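PDB 3O5V: X-PRO dipeptidase from Streptococcus pyogenes M1 GAS, which probably hydrolyses Xaa-Pro dipeptides as a manganese-dependent prolidase of the M24B family, and is represented here by its N-terminal creatinase/prolidase domain alone. Local coordinates for residues A[6-11]-A[18-23]. Numbering follows the deposited sequence.
Sequences DQIRLY and ELAIFS
Ile-8 of helix 3-14 meets Phe-22 and Ala-20 of strand 19-22 through apolar contacts alone, with no hydrogen bond joining the two segments. Its CD1 comes obliquely to the far end of the Phe-22 ring, 3.6 Å from CZ and 3.9 Å from CE2, the two side chains approaching from opposite directions. With chi1 at -69°, CG1 lies beside the backbone N and carries CD1 to the ring, while CG2, anti to that N, rests 4.1 Å from Ala-20 CB and also touches Phe-22 CZ. Helix and strand are consecutive elements of the creatinase/prolidase N-terminal domain: helix 3-14 packs on one face of the mixed sheet, in which strand 19-22 is central, between strands 44-48 and 97-100. Leu-31 of helix 25-32, Val-47 and Tyr-127 also touch Ile-8, while Ile-28 and Val-128 add to the apolar surroundings of Phe-22; all three contact residues are buried. Within segment 6-11, Arg-9 NH2 forms a salt bridge to Asp-6 OD1 at 2.7 Å, the oxygen lying in the guanidinium plane but the nitrogen standing 36° out of the carboxylate plane. Asp-6 OD2 is hydrogen-bonded to OG of Ser-1, apparently an expression-tag remnant.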
loop_
_atom_site.group_PDB
_atom_site.type_symbol
_atom_site.label_atom_id
_atom_site.label_comp_id
_atom_site.label_asym_id
_atom_site.label_seq_id
_atom_site.Cartn_x
_atom_site.Cartn_y
_atom_site.Cartn_z
ATOM N N ASP A 6 -2.276 9.495 9.742
ATOM C CA ASP A 6 -1.814 9.620 11.143
ATOM C C ASP A 6 -2.555 8.591 12.038
ATOM O O ASP A 6 -1.973 8.035 12.965
ATOM C CB ASP A 6 -2.058 11.026 11.697
ATOM C CG ASP A 6 -1.000 12.045 11.268
ATOM O OD1 ASP A 6 0.090 11.658 10.794
ATOM O OD2 ASP A 6 -1.265 13.255 11.430
ATOM N N GLN A 7 -3.840 8.372 11.760
ATOM C CA GLN A 7 -4.642 7.394 12.518
ATOM C C GLN A 7 -4.169 5.956 12.245
ATOM O O GLN A 7 -4.123 5.125 13.164
ATOM C CB GLN A 7 -6.137 7.532 12.200
ATOM C CG GLN A 7 -6.811 8.802 12.767
ATOM C CD GLN A 7 -6.655 8.937 14.294
ATOM O OE1 GLN A 7 -6.742 7.958 15.038
ATOM N NE2 GLN A 7 -6.404 10.153 14.749
ATOM N N ILE A 8 -3.829 5.663 10.987
ATOM C CA ILE A 8 -3.300 4.329 10.635
ATOM C C ILE A 8 -1.967 4.087 11.323
ATOM O O ILE A 8 -1.750 3.020 11.904
ATOM C CB ILE A 8 -3.179 4.118 9.110
ATOM C CG1 ILE A 8 -4.580 4.030 8.511
ATOM C CG2 ILE A 8 -2.384 2.833 8.781
ATOM C CD1 ILE A 8 -4.638 4.521 7.109
ATOM N N ARG A 9 -1.080 5.081 11.284
ATOM C CA ARG A 9 0.204 4.952 11.945
ATOM C C ARG A 9 0.071 4.726 13.463
ATOM O O ARG A 9 0.821 3.920 14.025
ATOM C CB ARG A 9 1.143 6.115 11.592
ATOM C CG ARG A 9 1.618 6.080 10.109
ATOM C CD ARG A 9 2.619 7.185 9.800
ATOM N NE ARG A 9 1.954 8.491 9.714
ATOM C CZ ARG A 9 1.568 9.078 8.582
ATOM N NH1 ARG A 9 1.794 8.502 7.395
ATOM N NH2 ARG A 9 0.958 10.263 8.638
ATOM N N LEU A 10 -0.902 5.376 14.108
ATOM C CA LEU A 10 -1.161 5.130 15.530
ATOM C C LEU A 10 -1.592 3.675 15.731
ATOM O O LEU A 10 -1.092 2.978 16.628
ATOM C CB LEU A 10 -2.249 6.074 16.044
ATOM C CG LEU A 10 -2.206 6.557 17.503
ATOM C CD1 LEU A 10 -3.594 6.986 17.976
ATOM C CD2 LEU A 10 -1.553 5.585 18.475
ATOM N N TYR A 11 -2.520 3.228 14.890
ATOM C CA TYR A 11 -3.028 1.848 14.945
ATOM C C TYR A 11 -1.910 0.818 14.860
ATOM O O TYR A 11 -1.843 -0.104 15.686
ATOM C CB TYR A 11 -4.036 1.610 13.822
ATOM C CG TYR A 11 -4.622 0.211 13.825
ATOM C CD1 TYR A 11 -5.510 -0.194 14.824
ATOM C CD2 TYR A 11 -4.285 -0.705 12.828
ATOM C CE1 TYR A 11 -6.067 -1.471 14.819
ATOM C CE2 TYR A 11 -4.832 -1.985 12.817
ATOM C CZ TYR A 11 -5.712 -2.361 13.819
ATOM O OH TYR A 11 -6.248 -3.626 13.813
ATOM N N GLU A 18 4.697 -2.676 11.757
ATOM C CA GLU A 18 5.514 -1.636 11.133
ATOM C C GLU A 18 4.964 -1.138 9.779
ATOM O O GLU A 18 5.473 -0.160 9.226
ATOM C CB GLU A 18 6.967 -2.119 10.970
ATOM C CG GLU A 18 7.681 -2.492 12.288
ATOM C CD GLU A 18 7.309 -3.880 12.820
ATOM O OE1 GLU A 18 6.928 -4.764 12.013
ATOM O OE2 GLU A 18 7.406 -4.085 14.056
ATOM N N LEU A 19 3.952 -1.821 9.242
ATOM C CA LEU A 19 3.530 -1.580 7.852
ATOM C C LEU A 19 2.080 -1.984 7.611
ATOM O O LEU A 19 1.670 -3.080 7.994
ATOM C CB LEU A 19 4.407 -2.410 6.905
ATOM C CG LEU A 19 4.868 -1.937 5.514
ATOM C CD1 LEU A 19 4.976 -3.082 4.485
ATOM C CD2 LEU A 19 4.127 -0.741 4.918
ATOM N N ALA A 20 1.309 -1.108 6.971
ATOM C CA ALA A 20 -0.006 -1.479 6.440
ATOM C C ALA A 20 0.063 -1.384 4.921
ATOM O O ALA A 20 0.636 -0.424 4.382
ATOM C CB ALA A 20 -1.100 -0.562 6.980
ATOM N N ILE A 21 -0.501 -2.375 4.235
ATOM C CA ILE A 21 -0.533 -2.372 2.772
ATOM C C ILE A 21 -1.967 -2.355 2.299
ATOM O O ILE A 21 -2.694 -3.343 2.460
ATOM C CB ILE A 21 0.217 -3.600 2.138
ATOM C CG1 ILE A 21 1.625 -3.747 2.724
ATOM C CG2 ILE A 21 0.222 -3.494 0.614
ATOM C CD1 ILE A 21 2.454 -4.890 2.102
ATOM N N PHE A 22 -2.399 -1.229 1.740
ATOM C CA PHE A 22 -3.761 -1.160 1.217
ATOM C C PHE A 22 -3.789 -1.526 -0.262
ATOM O O PHE A 22 -2.854 -1.189 -0.987
ATOM C CB PHE A 22 -4.364 0.221 1.478
ATOM C CG PHE A 22 -4.451 0.562 2.942
ATOM C CD1 PHE A 22 -5.575 0.209 3.688
ATOM C CD2 PHE A 22 -3.394 1.210 3.583
ATOM C CE1 PHE A 22 -5.655 0.520 5.060
ATOM C CE2 PHE A 22 -3.459 1.530 4.946
ATOM C CZ PHE A 22 -4.595 1.172 5.686
ATOM N N SER A 23 -4.830 -2.247 -0.694
ATOM C CA SER A 23 -4.947 -2.658 -2.106
ATOM C C SER A 23 -6.292 -2.290 -2.747
ATOM O O SER A 23 -6.395 -2.224 -3.979
ATOM C CB SER A 23 -4.675 -4.161 -2.274
ATOM O OG SER A 23 -5.542 -4.899 -1.425
#